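PDB 6FJN: fiber from Human adenovirus 26, which forms the trimeric knob at the end of the viral fibre, the part that probably attaches the virion to receptors on the host cell. Local coordinates for residues Leu4-Asp9 and Asp80-Arg85; Lys23-Leu28 and Asn38-Ala43; Gln34-Val39 and Ser175-Tyr180; Ser126-Gly131 and Phe171-Phe176. All blocks are in the same frame, centred on the assembly; numbering follows the deposited sequence. Where two conformers were deposited one is given.

Overall arrangement
Interactions 1, 2 and 3 run in order across one antiparallel sheet of the knob: interaction 1 pairs strand 3-5 with 83-86, interaction 2 pairs 22-31 with 34-43, and interaction 3 adds 176-181 beyond. Interactions 2 and 3 share Asn-38 and Val-39, and their centres are about 11 Å apart. Interaction 4 joins the loop before 176-181 to the end of strand 123-129 in the second sheet; its centre is about 10 Å from that of interaction 2 and about 20 Å from that of interaction 1. An L-glutamate site, empty in this chain, involves Lys-30, Thr-182 and Gln-183; the Val-35 side chain of interaction 3 lies about 4 Å from that of Thr-182. All four contacts touch a second subunit.

Interaction 1 of 4, residues Leu4-Asp9 and Asp80-Arg85; sequences LWTTPD and DYWNYR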
loop_
_atom_site.group_PDB
_atom_site.type_symbol
_atom_site.label_atom_id
_atom_site.label_comp_id
_atom_site.label_asym_id
_atom_site.label_seq_id
_atom_site.Cartn_x
_atom_site.Cartn_y
_atom_site.Cartn_z
ATOM N N LEU A 4 -7.035 -6.787 14.906
ATOM C CA LEU A 4 -6.087 -6.966 16.014
ATOM C C LEU A 4 -5.200 -5.742 16.034
ATOM O O LEU A 4 -4.701 -5.312 14.958
ATOM C CB LEU A 4 -5.179 -8.134 15.790
ATOM C CG LEU A 4 -5.553 -9.555 15.981
ATOM C CD1 LEU A 4 -4.324 -10.431 15.728
ATOM C CD2 LEU A 4 -6.025 -9.716 17.401
ATOM N N TRP A 5 -4.978 -5.134 17.204
ATOM C CA TRP A 5 -4.144 -3.960 17.217
ATOM C C TRP A 5 -3.484 -3.738 18.553
ATOM O O TRP A 5 -3.776 -4.395 19.575
ATOM C CB TRP A 5 -4.955 -2.747 16.776
ATOM C CG TRP A 5 -6.003 -2.194 17.684
ATOM C CD1 TRP A 5 -6.485 -2.689 18.849
ATOM C CD2 TRP A 5 -6.674 -0.960 17.446
ATOM N NE1 TRP A 5 -7.435 -1.821 19.361
ATOM C CE2 TRP A 5 -7.574 -0.767 18.495
ATOM C CE3 TRP A 5 -6.637 -0.015 16.409
ATOM C CZ2 TRP A 5 -8.386 0.377 18.573
ATOM C CZ3 TRP A 5 -7.464 1.081 16.468
ATOM C CH2 TRP A 5 -8.295 1.287 17.543
ATOM N N THR A 6 -2.581 -2.770 18.547
ATOM C CA THR A 6 -1.908 -2.293 19.739
ATOM C C THR A 6 -2.651 -1.233 20.477
ATOM O O THR A 6 -2.219 -0.807 21.556
ATOM C CB THR A 6 -0.561 -1.642 19.357
ATOM O OG1 THR A 6 -0.773 -0.666 18.311
ATOM C CG2 THR A 6 0.375 -2.669 18.859
ATOM N N THR A 7 -3.781 -0.782 19.933
ATOM C CA THR A 7 -4.475 0.451 20.290
ATOM C C THR A 7 -3.653 1.605 19.686
ATOM O O THR A 7 -2.428 1.490 19.438
ATOM C CB THR A 7 -4.707 0.733 21.790
ATOM O OG1 THR A 7 -3.530 1.289 22.388
ATOM C CG2 THR A 7 -5.244 -0.468 22.561
ATOM N N PRO A 8 -4.321 2.738 19.493
ATOM C CA PRO A 8 -3.662 3.873 18.842
ATOM C C PRO A 8 -3.094 4.897 19.818
ATOM O O PRO A 8 -2.837 6.027 19.416
ATOM C CB PRO A 8 -4.842 4.526 18.101
ATOM C CG PRO A 8 -6.006 4.282 18.965
ATOM C CD PRO A 8 -5.787 2.880 19.483
ATOM N N ASP A 9 -2.929 4.564 21.095
ATOM C CA ASP A 9 -2.368 5.535 22.047
ATOM C C ASP A 9 -0.855 5.573 21.884
ATOM O O ASP A 9 -0.338 4.971 20.959
ATOM C CB ASP A 9 -2.809 5.200 23.483
ATOM C CG ASP A 9 -2.239 3.876 24.035
ATOM O OD1 ASP A 9 -1.241 3.364 23.518
ATOM O OD2 ASP A 9 -2.756 3.389 25.076
ATOM N N ASP A 80 0.268 -7.105 26.766
ATOM C CA ASP A 80 -0.775 -6.446 27.551
ATOM C C ASP A 80 -1.905 -5.664 26.799
ATOM O O ASP A 80 -3.106 -5.822 27.190
ATOM C CB ASP A 80 -0.143 -5.462 28.533
ATOM C CG ASP A 80 0.787 -6.129 29.500
ATOM O OD1 ASP A 80 0.719 -7.349 29.651
ATOM O OD2 ASP A 80 1.620 -5.434 30.077
ATOM N N TYR A 81 -1.576 -4.914 25.753
ATOM C CA TYR A 81 -2.583 -4.146 25.008
ATOM C C TYR A 81 -2.576 -4.552 23.525
ATOM O O TYR A 81 -2.826 -3.701 22.628
ATOM C CB TYR A 81 -2.325 -2.637 25.225
ATOM C CG TYR A 81 -2.587 -2.290 26.665
ATOM C CD1 TYR A 81 -3.888 -2.212 27.154
ATOM C CD2 TYR A 81 -1.533 -2.135 27.582
ATOM C CE1 TYR A 81 -4.131 -1.918 28.483
ATOM C CE2 TYR A 81 -1.770 -1.854 28.921
ATOM C CZ TYR A 81 -3.064 -1.755 29.363
ATOM O OH TYR A 81 -3.293 -1.476 30.687
ATOM N N TRP A 82 -2.139 -5.800 23.231
ATOM C CA TRP A 82 -2.200 -6.402 21.883
ATOM C C TRP A 82 -3.356 -7.333 21.939
ATOM O O TRP A 82 -3.330 -8.360 22.666
ATOM C CB TRP A 82 -0.968 -7.229 21.555
ATOM C CG TRP A 82 -1.118 -8.000 20.251
ATOM C CD1 TRP A 82 -1.272 -9.349 20.116
ATOM C CD2 TRP A 82 -1.146 -7.449 18.941
ATOM N NE1 TRP A 82 -1.370 -9.673 18.795
ATOM C CE2 TRP A 82 -1.281 -8.531 18.037
ATOM C CE3 TRP A 82 -1.020 -6.152 18.416
ATOM C CZ2 TRP A 82 -1.313 -8.335 16.666
ATOM C CZ3 TRP A 82 -1.062 -5.976 17.045
ATOM C CH2 TRP A 82 -1.219 -7.058 16.198
ATOM N N ASN A 83 -4.442 -6.948 21.307
ATOM C CA ASN A 83 -5.621 -7.804 21.281
ATOM C C ASN A 83 -6.637 -7.265 20.253
ATOM O O ASN A 83 -6.362 -6.315 19.493
ATOM C CB ASN A 83 -6.237 -8.058 22.656
ATOM C CG ASN A 83 -7.240 -9.213 22.620
ATOM O OD1 ASN A 83 -8.413 -8.967 22.655
ATOM N ND2 ASN A 83 -6.776 -10.424 22.270
ATOM N N TYR A 84 -7.760 -7.977 20.154
ATOM C CA TYR A 84 -8.849 -7.555 19.315
ATOM C C TYR A 84 -9.361 -6.182 19.688
ATOM O O TYR A 84 -9.448 -5.890 20.908
ATOM C CB TYR A 84 -9.951 -8.606 19.388
ATOM C CG TYR A 84 -9.645 -9.866 18.634
ATOM C CD1 TYR A 84 -9.800 -9.885 17.265
ATOM C CD2 TYR A 84 -9.182 -11.039 19.253
ATOM C CE1 TYR A 84 -9.527 -11.029 16.515
ATOM C CE2 TYR A 84 -8.914 -12.202 18.499
ATOM C CZ TYR A 84 -9.099 -12.196 17.135
ATOM O OH TYR A 84 -8.837 -13.325 16.365
ATOM N N ARG A 85 -9.767 -5.369 18.715
ATOM C CA ARG A 85 -10.248 -3.983 18.936
ATOM C C ARG A 85 -11.587 -4.013 19.697
ATOM O O ARG A 85 -12.424 -4.921 19.501
ATOM C CB ARG A 85 -10.385 -3.138 17.624
ATOM C CG ARG A 85 -10.965 -1.714 17.800
ATOM C CD ARG A 85 -10.899 -0.728 16.617
ATOM N NE ARG A 85 -11.259 0.645 17.041
ATOM C CZ ARG A 85 -11.449 1.723 16.267
ATOM N NH1 ARG A 85 -11.374 1.658 14.953
ATOM N NH2 ARG A 85 -11.768 2.900 16.827
#
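Leu-4 drops CD2 squarely onto the face of the Tyr-84 ring, 3.6 Å from that atom to the ring centroid and only 4° off the normal. Its other methyl turns to Trp-82, with Leu-4 CD1 3.8 Å from Trp-82 CZ2. Beyond these, the Trp-82 ring passes over the backbone at Trp-5, and Thr-6 CG2 meets its six-membered ring at CE3.

Trp-5 makes the other main contact. Its CG sits between the backbone N and the carbonyl carbon (chi1 71°), which swings the indole onto the arginine. The extended chain of Arg-85 lies across one face of that indole, with Arg-85 CD 3.6 Å from the centroid of the six-membered ring. The planes are 33° apart, so the guanidinium is tilted over the rim of the indole and not stacked flat on it. Thr-7 and Pro-8 cover the opposite face.

The backbones fix this order through an antiparallel pair: Trp-5 N donates to Asn-83 O at 2.9 Å, and Asn-83 N returns to Trp-5 O at 3.2 Å. Farther out, Trp-5 NE1 reaches Ser-89 O, Tyr-84 OH binds Asn-97 O, and Arg-85 NE binds Asp-87 O. Ser-33 of the second subunit packs on Trp-5, its OG weakly bonded to Arg-85 NH1. The contact thus rests on aliphatic groups over aromatic faces, while Trp-5 NE1, Tyr-84 OH and Arg-85 NE end on backbone carbonyls.

Interaction 2 of 4, residues Lys23-Leu28 and Asn38-Ala43; sequences KLTLTL and NVSLLA
Leu-24, Leu-26, Val-39 and Leu-41 make the apolar face of this antiparallel ladder. Val-39 is wedged between two leucines: Leu-24 CD1 touches Val-39 CG2 at 3.8 Å, and Leu-26 CD1 comes equally near to Val-39 CB. Both leucines carry CG opposite the backbone N (chi1 -176° in Leu-24, 178° in Leu-26), and from there CD1 reaches over to the partner strand. Leu-41 CD1 reaches back the same way, 3.6 Å from Lys-23 O.

The other face is polar and takes in ordered water, though Thr-25 CB still meets Ser-40 OG at 3.4 Å. One water donates to Lys-23 O and bonds Thr-25 OG1 at 2.7 Å from its oxygen. A second links Thr-27 OG1 with Asn-38 OD1, donating to the amide oxygen at 2.9 Å. This face is not bare: Arg-121 of the second subunit bonds Thr-25 OG1, and Leu-181 of that subunit packs on Thr-27. Lys-23 bends away to a salt bridge with Asp-9.

Six backbone bonds, two in each of the pairs Lys-23/Leu-42, Thr-25/Ser-40 and Thr-27/Asn-38, hold the strands 173° apart in direction. The hairpin has strand 3-5 beside 22-31 and strand 176-181 beside 34-43, while its leucines pack against Leu-63, Phe-158 and Phe-160 on strands 58-65 and 154-161 of the second sheet.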
loop_
_atom_site.group_PDB
_atom_site.type_symbol
_atom_site.label_atom_id
_atom_site.label_comp_id
_atom_site.label_asym_id
_atom_site.label_seq_id
_atom_site.Cartn_x
_atom_site.Cartn_y
_atom_site.Cartn_z
ATOM N N LYS A 23 6.862 2.773 21.369
ATOM C CA LYS A 23 5.504 2.463 21.007
ATOM C C LYS A 23 5.527 1.958 19.579
ATOM O O LYS A 23 5.820 2.713 18.639
ATOM C CB LYS A 23 4.544 3.711 21.095
ATOM C CG LYS A 23 3.131 3.484 20.443
ATOM C CD LYS A 23 2.133 2.671 21.285
ATOM C CE LYS A 23 0.892 2.197 20.508
ATOM N NZ LYS A 23 -0.247 1.900 21.386
ATOM N N LEU A 24 5.160 0.694 19.426
ATOM C CA LEU A 24 4.801 0.140 18.116
ATOM C C LEU A 24 3.330 0.367 17.905
ATOM O O LEU A 24 2.511 -0.109 18.705
ATOM C CB LEU A 24 5.089 -1.361 18.103
ATOM C CG LEU A 24 4.842 -2.043 16.747
ATOM C CD1 LEU A 24 5.889 -1.674 15.720
ATOM C CD2 LEU A 24 4.752 -3.567 16.883
ATOM N N THR A 25 2.954 1.116 16.859
ATOM C CA THR A 25 1.561 1.250 16.488
ATOM C C THR A 25 1.302 0.269 15.374
ATOM O O THR A 25 1.874 0.416 14.305
ATOM C CB THR A 25 1.194 2.671 16.073
ATOM O OG1 THR A 25 1.580 3.579 17.098
ATOM C CG2 THR A 25 -0.302 2.817 15.827
ATOM N N LEU A 26 0.497 -0.758 15.622
ATOM C CA LEU A 26 0.262 -1.796 14.630
ATOM C C LEU A 26 -1.209 -2.136 14.625
ATOM O O LEU A 26 -1.764 -2.461 15.682
ATOM C CB LEU A 26 1.110 -3.054 14.899
ATOM C CG LEU A 26 0.889 -4.208 13.925
ATOM C CD1 LEU A 26 1.281 -3.850 12.529
ATOM C CD2 LEU A 26 1.668 -5.422 14.440
ATOM N N THR A 27 -1.808 -2.146 13.431
ATOM C CA THR A 27 -3.187 -2.534 13.244
ATOM C C THR A 27 -3.250 -3.540 12.120
ATOM O O THR A 27 -2.710 -3.283 11.026
ATOM C CB THR A 27 -4.020 -1.287 12.877
ATOM O OG1 THR A 27 -3.859 -0.280 13.877
ATOM C CG2 THR A 27 -5.504 -1.577 12.761
ATOM N N LEU A 28 -3.898 -4.672 12.381
ATOM C CA LEU A 28 -4.077 -5.735 11.405
ATOM C C LEU A 28 -5.581 -5.898 11.212
ATOM O O LEU A 28 -6.295 -6.305 12.149
ATOM C CB LEU A 28 -3.457 -7.027 11.916
ATOM C CG LEU A 28 -1.983 -7.012 12.243
ATOM C CD1 LEU A 28 -1.555 -8.368 12.786
ATOM C CD2 LEU A 28 -1.126 -6.593 11.071
ATOM N N ASN A 38 -1.043 -1.808 9.060
ATOM C CA ASN A 38 -0.605 -0.413 9.144
ATOM C C ASN A 38 0.341 -0.346 10.336
ATOM O O ASN A 38 -0.064 -0.763 11.458
ATOM C CB ASN A 38 -1.830 0.447 9.313
ATOM C CG ASN A 38 -1.539 1.899 9.407
ATOM O OD1 ASN A 38 -1.165 2.369 10.489
ATOM N ND2 ASN A 38 -1.845 2.707 8.393
ATOM N N VAL A 39 1.536 0.146 10.153
ATOM C CA VAL A 39 2.548 0.108 11.223
ATOM C C VAL A 39 3.325 1.408 11.287
ATOM O O VAL A 39 3.653 2.038 10.242
ATOM C CB VAL A 39 3.499 -1.099 11.022
ATOM C CG1 VAL A 39 4.314 -1.014 9.754
ATOM C CG2 VAL A 39 4.399 -1.341 12.250
ATOM N N SER A 40 3.823 1.690 12.481
ATOM C CA SER A 40 4.790 2.730 12.702
ATOM C C SER A 40 5.421 2.474 14.059
ATOM O O SER A 40 4.917 1.643 14.861
ATOM C CB SER A 40 4.090 4.089 12.712
ATOM O OG SER A 40 3.151 4.209 13.786
ATOM N N LEU A 41 6.507 3.179 14.354
ATOM C CA LEU A 41 7.309 2.909 15.539
ATOM C C LEU A 41 7.907 4.237 16.027
ATOM O O LEU A 41 8.422 5.027 15.208
ATOM C CB LEU A 41 8.409 1.901 15.199
ATOM C CG LEU A 41 9.399 1.523 16.301
ATOM C CD1 LEU A 41 8.728 0.855 17.498
ATOM C CD2 LEU A 41 10.488 0.644 15.742
ATOM N N LEU A 42 7.860 4.422 17.345
ATOM C CA LEU A 42 8.325 5.647 18.025
ATOM C C LEU A 42 9.168 5.258 19.214
ATOM O O LEU A 42 8.683 4.467 20.071
ATOM C CB LEU A 42 7.075 6.410 18.513
ATOM C CG LEU A 42 7.295 7.508 19.510
ATOM C CD1 LEU A 42 7.949 8.665 18.850
ATOM C CD2 LEU A 42 5.994 7.907 20.181
ATOM N N ALA A 43 10.366 5.796 19.357
ATOM C CA ALA A 43 11.181 5.577 20.558
ATOM C C ALA A 43 10.811 6.615 21.601
ATOM O O ALA A 43 10.935 7.836 21.340
ATOM C CB ALA A 43 12.653 5.649 20.231
HETATM O O HOH W 1 4.175 4.245 16.935
HETATM O O HOH W 2 -1.556 1.128 13.043
#

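Interaction 3 of 4, residues Gln34-Val39 and Ser175-Tyr180; sequences QVLGNV and SFTFSY
Phe-178 lays its ring over Gly-37, its cross-strand partner, with Gly-37 CA 3.9 Å from the ring centroid and 17° off the normal. With chi1 at 63° the ring leans back over the neighbouring strand, filling the place beside glycine, which has no side chain. Val-39 CG1 adds a methyl 3.9 Å from Phe-178 CE1.

Two residues along, Tyr-180 repeats the posture. It runs beside Val-35, pointing the same way, with Val-35 CB over the ring face and Val-35 CG1 3.5 Å from Tyr-180 CE2. Its hydroxyl is bonded to Phe-101 O. Along the strands six backbone bonds pair Val-35 with Tyr-180, Gly-37 with Phe-178 and Val-39 with Phe-176.

The other face, with Leu-36, Asn-38, Thr-177 and Ser-179, is largely polar, though Leu-36 packs on Thr-177 and on Leu-36 of the third subunit. Ser-179 OG donates to Gln-34 OE1 at 2.7 Å, almost in line with the C=O bond, and this holds the extended glutamine chain. Gln-34 NE2 continues to Leu-36 O of the third subunit, and Ser-179 OG to Thr-177 of that subunit. A water donates to Asn-38 OD1 and Ser-175 OG, the latter bonded also to Arg-121 O of the second subunit. The glycine-aromatic cross-strand pair is a familiar antiparallel motif; here one face packs inside the beta-sandwich while the other lines the trimer interface of the knob.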
loop_
_atom_site.group_PDB
_atom_site.type_symbol
_atom_site.label_atom_id
_atom_site.label_comp_id
_atom_site.label_asym_id
_atom_site.label_seq_id
_atom_site.Cartn_x
_atom_site.Cartn_y
_atom_site.Cartn_z
ATOM N N GLN A 34 -6.686 -11.686 2.834
ATOM C CA GLN A 34 -5.546 -10.820 3.201
ATOM C C GLN A 34 -5.805 -10.082 4.496
ATOM O O GLN A 34 -6.965 -9.829 4.830
ATOM C CB GLN A 34 -5.222 -9.794 2.110
ATOM C CG GLN A 34 -4.713 -10.440 0.836
ATOM C CD GLN A 34 -4.439 -9.357 -0.226
ATOM O OE1 GLN A 34 -3.538 -8.535 -0.108
ATOM N NE2 GLN A 34 -5.240 -9.354 -1.257
ATOM N N VAL A 35 -4.752 -9.754 5.199
ATOM C CA VAL A 35 -4.779 -8.734 6.227
ATOM C C VAL A 35 -4.261 -7.436 5.611
ATOM O O VAL A 35 -3.248 -7.435 4.894
ATOM C CB VAL A 35 -3.940 -9.147 7.427
ATOM C CG1 VAL A 35 -3.498 -7.959 8.246
ATOM C CG2 VAL A 35 -4.724 -10.100 8.285
ATOM N N LEU A 36 -4.950 -6.312 5.914
ATOM C CA LEU A 36 -4.493 -4.984 5.650
ATOM C C LEU A 36 -3.807 -4.480 6.907
ATOM O O LEU A 36 -4.468 -4.345 7.962
ATOM C CB LEU A 36 -5.697 -4.100 5.282
ATOM C CG LEU A 36 -5.406 -2.653 4.955
ATOM C CD1 LEU A 36 -4.528 -2.501 3.737
ATOM C CD2 LEU A 36 -6.704 -1.879 4.796
ATOM N N GLY A 37 -2.515 -4.258 6.817
ATOM C CA GLY A 37 -1.741 -3.844 7.957
ATOM C C GLY A 37 -1.297 -2.387 7.883
ATOM O O GLY A 37 -1.121 -1.826 6.785
ATOM N N ASN A 38 -1.043 -1.808 9.060
ATOM C CA ASN A 38 -0.605 -0.413 9.144
ATOM C C ASN A 38 0.341 -0.346 10.336
ATOM O O ASN A 38 -0.064 -0.763 11.458
ATOM C CB ASN A 38 -1.830 0.447 9.313
ATOM C CG ASN A 38 -1.539 1.899 9.407
ATOM O OD1 ASN A 38 -1.165 2.369 10.489
ATOM N ND2 ASN A 38 -1.845 2.707 8.393
ATOM N N VAL A 39 1.536 0.146 10.153
ATOM C CA VAL A 39 2.548 0.108 11.223
ATOM C C VAL A 39 3.325 1.408 11.287
ATOM O O VAL A 39 3.653 2.038 10.242
ATOM C CB VAL A 39 3.499 -1.099 11.022
ATOM C CG1 VAL A 39 4.314 -1.014 9.754
ATOM C CG2 VAL A 39 4.399 -1.341 12.250
ATOM N N SER A 175 3.846 6.354 8.906
ATOM C CA SER A 175 3.057 5.128 8.863
ATOM C C SER A 175 3.225 4.401 7.547
ATOM O O SER A 175 3.338 5.037 6.479
ATOM C CB SER A 175 1.590 5.449 9.085
ATOM O OG SER A 175 1.320 5.871 10.413
ATOM N N PHE A 176 3.149 3.077 7.601
ATOM C CA PHE A 176 3.316 2.242 6.419
ATOM C C PHE A 176 2.190 1.231 6.306
ATOM O O PHE A 176 1.910 0.481 7.271
ATOM C CB PHE A 176 4.656 1.507 6.499
ATOM C CG PHE A 176 4.987 0.751 5.229
ATOM C CD1 PHE A 176 5.317 1.419 4.081
ATOM C CD2 PHE A 176 4.951 -0.646 5.198
ATOM C CE1 PHE A 176 5.615 0.751 2.942
ATOM C CE2 PHE A 176 5.237 -1.348 4.046
ATOM C CZ PHE A 176 5.549 -0.640 2.906
ATOM N N THR A 177 1.549 1.206 5.152
ATOM C CA THR A 177 0.466 0.286 4.849
ATOM C C THR A 177 1.005 -0.891 4.063
ATOM O O THR A 177 1.875 -0.730 3.168
ATOM C CB THR A 177 -0.629 0.990 4.081
ATOM O OG1 THR A 177 -1.230 1.928 5.016
ATOM C CG2 THR A 177 -1.712 0.129 3.560
ATOM N N PHE A 178 0.481 -2.078 4.345
ATOM C CA PHE A 178 0.924 -3.294 3.674
ATOM C C PHE A 178 -0.172 -4.319 3.710
ATOM O O PHE A 178 -1.219 -4.104 4.390
ATOM C CB PHE A 178 2.210 -3.825 4.331
ATOM C CG PHE A 178 2.062 -4.226 5.769
ATOM C CD1 PHE A 178 2.101 -3.288 6.783
ATOM C CD2 PHE A 178 1.907 -5.559 6.114
ATOM C CE1 PHE A 178 1.992 -3.670 8.111
ATOM C CE2 PHE A 178 1.774 -5.948 7.443
ATOM C CZ PHE A 178 1.836 -4.982 8.453
ATOM N N SER A 179 -0.018 -5.434 3.024
ATOM C CA SER A 179 -0.941 -6.539 3.182
ATOM C C SER A 179 -0.192 -7.844 3.090
ATOM O O SER A 179 0.984 -7.877 2.647
ATOM C CB SER A 179 -2.067 -6.518 2.149
ATOM O OG SER A 179 -1.607 -6.923 0.867
ATOM N N TYR A 180 -0.836 -8.927 3.510
ATOM C CA TYR A 180 -0.294 -10.270 3.347
ATOM C C TYR A 180 -1.380 -11.268 3.319
ATOM O O TYR A 180 -2.488 -11.055 3.829
ATOM C CB TYR A 180 0.754 -10.600 4.463
ATOM C CG TYR A 180 0.174 -10.522 5.875
ATOM C CD1 TYR A 180 -0.364 -11.676 6.480
ATOM C CD2 TYR A 180 0.201 -9.365 6.606
ATOM C CE1 TYR A 180 -0.847 -11.630 7.764
ATOM C CE2 TYR A 180 -0.284 -9.312 7.913
ATOM C CZ TYR A 180 -0.801 -10.456 8.487
ATOM O OH TYR A 180 -1.299 -10.320 9.761
HETATM O O HOH W 3 -1.171 4.961 11.317
#

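Interaction 4 of 4, residues Ser126-Gly131 and Phe171-Phe176; sequences SNVYLG and FDVTSF
Leu-130 and Val-173 form a single backbone bridge where the two sheets of the knob sandwich are tied at their edges: strand 123-129 is running out, and the loop 171-175 is about to enter strand 176-181. The bond pattern departs from a regular ladder. Thr-174 N donates to Tyr-129 O at 3.1 Å, but the return bond from Tyr-129 N goes to the hydroxyl, Thr-174 OG1, at 3.0 Å and bent to 142°. A side-chain oxygen thus takes the place a main-chain carbonyl would hold in a regular ladder. Thr-174 can do this because OG1 lies between its backbone N and carbonyl carbon (chi1 54°), turned toward the strand. One step on, Gly-131 N reaches Asp-172 O at 2.8 Å; Gly-131 has a positive phi (66°), a turn that glycine accepts easily.

Apolar side chains flank these bonds. Val-128 spreads its methyls, CG2 meeting Val-173 CB at 3.8 Å and CG1 meeting Phe-176 CB at 3.7 Å. The far end of the Phe-176 ring reaches Ser-126, with CE1 3.5 Å from Ser-126 CB. At the other end Leu-130 crosses Phe-171 at about a right angle, and Leu-130 CD1 lies 3.7 Å from Phe-171 CD2.

Outside the contact, Asp-172 OD2 makes a salt bridge to Lys-117 of the second subunit, and Ile-125 of that subunit packs on Tyr-129 and Thr-174. Phe-171 is bonded through its backbone to Ala-43. In this knob the single bridge, with the threonine hydroxyl bond next to it, joins the edge strand of one sheet to the lead-in of the other's edge strand, beside the trimer interface.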
loop_
_atom_site.group_PDB
_atom_site.type_symbol
_atom_site.label_atom_id
_atom_site.label_comp_id
_atom_site.label_asym_id
_atom_site.label_seq_id
_atom_site.Cartn_x
_atom_site.Cartn_y
_atom_site.Cartn_z
ATOM N N SER A 126 10.416 -1.401 1.687
ATOM C CA SER A 126 10.082 -0.065 1.168
ATOM C C SER A 126 10.774 0.961 2.016
ATOM O O SER A 126 11.653 0.623 2.853
ATOM C CB SER A 126 8.568 0.106 1.144
ATOM O OG SER A 126 8.187 1.262 0.409
ATOM N N ASN A 127 10.451 2.243 1.827
ATOM C CA ASN A 127 10.948 3.307 2.668
ATOM C C ASN A 127 9.847 3.956 3.472
ATOM O O ASN A 127 8.730 4.160 2.948
ATOM C CB ASN A 127 11.601 4.409 1.832
ATOM C CG ASN A 127 12.929 3.943 1.257
ATOM O OD1 ASN A 127 13.861 3.859 1.989
ATOM N ND2 ASN A 127 12.930 3.346 0.078
ATOM N N VAL A 128 10.172 4.293 4.710
ATOM C CA VAL A 128 9.413 5.209 5.549
ATOM C C VAL A 128 10.364 6.369 5.875
ATOM O O VAL A 128 11.521 6.354 5.435
ATOM C CB VAL A 128 8.844 4.529 6.799
ATOM C CG1 VAL A 128 7.815 3.498 6.413
ATOM C CG2 VAL A 128 9.950 3.904 7.664
ATOM N N TYR A 129 9.896 7.348 6.644
ATOM C CA TYR A 129 10.671 8.600 6.744
ATOM C C TYR A 129 10.770 9.027 8.203
ATOM O O TYR A 129 9.753 9.184 8.916
ATOM C CB TYR A 129 10.053 9.699 5.843
ATOM C CG TYR A 129 10.280 9.315 4.423
ATOM C CD1 TYR A 129 9.461 8.418 3.741
ATOM C CD2 TYR A 129 11.414 9.767 3.739
ATOM C CE1 TYR A 129 9.782 7.929 2.472
ATOM C CE2 TYR A 129 11.694 9.319 2.450
ATOM C CZ TYR A 129 10.883 8.386 1.852
ATOM O OH TYR A 129 11.140 7.892 0.562
ATOM N N LEU A 130 12.007 9.203 8.655
ATOM C CA LEU A 130 12.281 9.566 10.036
ATOM C C LEU A 130 11.844 10.994 10.305
ATOM O O LEU A 130 12.212 11.925 9.569
ATOM C CB LEU A 130 13.787 9.388 10.333
ATOM C CG LEU A 130 14.027 9.304 11.868
ATOM C CD1 LEU A 130 14.318 7.917 12.314
ATOM C CD2 LEU A 130 14.794 10.365 12.494
ATOM N N GLY A 131 11.101 11.174 11.385
ATOM C CA GLY A 131 10.581 12.489 11.715
ATOM C C GLY A 131 9.577 13.021 10.734
ATOM O O GLY A 131 9.255 14.199 10.733
ATOM N N PHE A 171 14.037 8.597 17.246
ATOM C CA PHE A 171 13.501 7.665 16.259
ATOM C C PHE A 171 11.990 7.754 16.253
ATOM O O PHE A 171 11.327 7.493 17.273
ATOM C CB PHE A 171 13.969 6.247 16.523
ATOM C CG PHE A 171 13.560 5.297 15.437
ATOM C CD1 PHE A 171 12.266 4.785 15.391
ATOM C CD2 PHE A 171 14.452 4.910 14.454
ATOM C CE1 PHE A 171 11.863 3.958 14.397
ATOM C CE2 PHE A 171 14.043 4.044 13.429
ATOM C CZ PHE A 171 12.732 3.578 13.418
ATOM N N ASP A 172 11.426 8.069 15.099
ATOM C CA ASP A 172 9.979 8.106 14.905
ATOM C C ASP A 172 9.805 8.058 13.397
ATOM O O ASP A 172 10.577 8.725 12.673
ATOM C CB ASP A 172 9.375 9.389 15.453
ATOM C CG ASP A 172 7.840 9.339 15.503
ATOM O OD1 ASP A 172 7.282 8.304 15.300
ATOM O OD2 ASP A 172 7.233 10.394 15.822
ATOM N N VAL A 173 8.895 7.256 12.891
ATOM C CA VAL A 173 8.728 7.105 11.442
ATOM C C VAL A 173 7.305 7.273 11.013
ATOM O O VAL A 173 6.347 7.066 11.793
ATOM C CB VAL A 173 9.295 5.754 10.940
ATOM C CG1 VAL A 173 10.794 5.716 11.019
ATOM C CG2 VAL A 173 8.643 4.566 11.652
ATOM N N THR A 174 7.131 7.664 9.762
ATOM C CA THR A 174 5.828 7.709 9.128
ATOM C C THR A 174 5.172 6.337 9.111
ATOM O O THR A 174 5.811 5.298 9.281
ATOM C CB THR A 174 5.968 8.276 7.701
ATOM O OG1 THR A 174 6.950 7.531 6.977
ATOM C CG2 THR A 174 6.361 9.725 7.738
ATOM N N SER A 175 3.846 6.354 8.906
ATOM C CA SER A 175 3.057 5.128 8.863
ATOM C C SER A 175 3.225 4.401 7.547
ATOM O O SER A 175 3.338 5.037 6.479
ATOM C CB SER A 175 1.590 5.449 9.085
ATOM O OG SER A 175 1.320 5.871 10.413
ATOM N N PHE A 176 3.149 3.077 7.601
ATOM C CA PHE A 176 3.316 2.242 6.419
ATOM C C PHE A 176 2.190 1.231 6.306
ATOM O O PHE A 176 1.910 0.481 7.271
ATOM C CB PHE A 176 4.656 1.507 6.499
ATOM C CG PHE A 176 4.987 0.751 5.229
ATOM C CD1 PHE A 176 5.317 1.419 4.081
ATOM C CD2 PHE A 176 4.951 -0.646 5.198
ATOM C CE1 PHE A 176 5.615 0.751 2.942
ATOM C CE2 PHE A 176 5.237 -1.348 4.046
ATOM C CZ PHE A 176 5.549 -0.640 2.906
#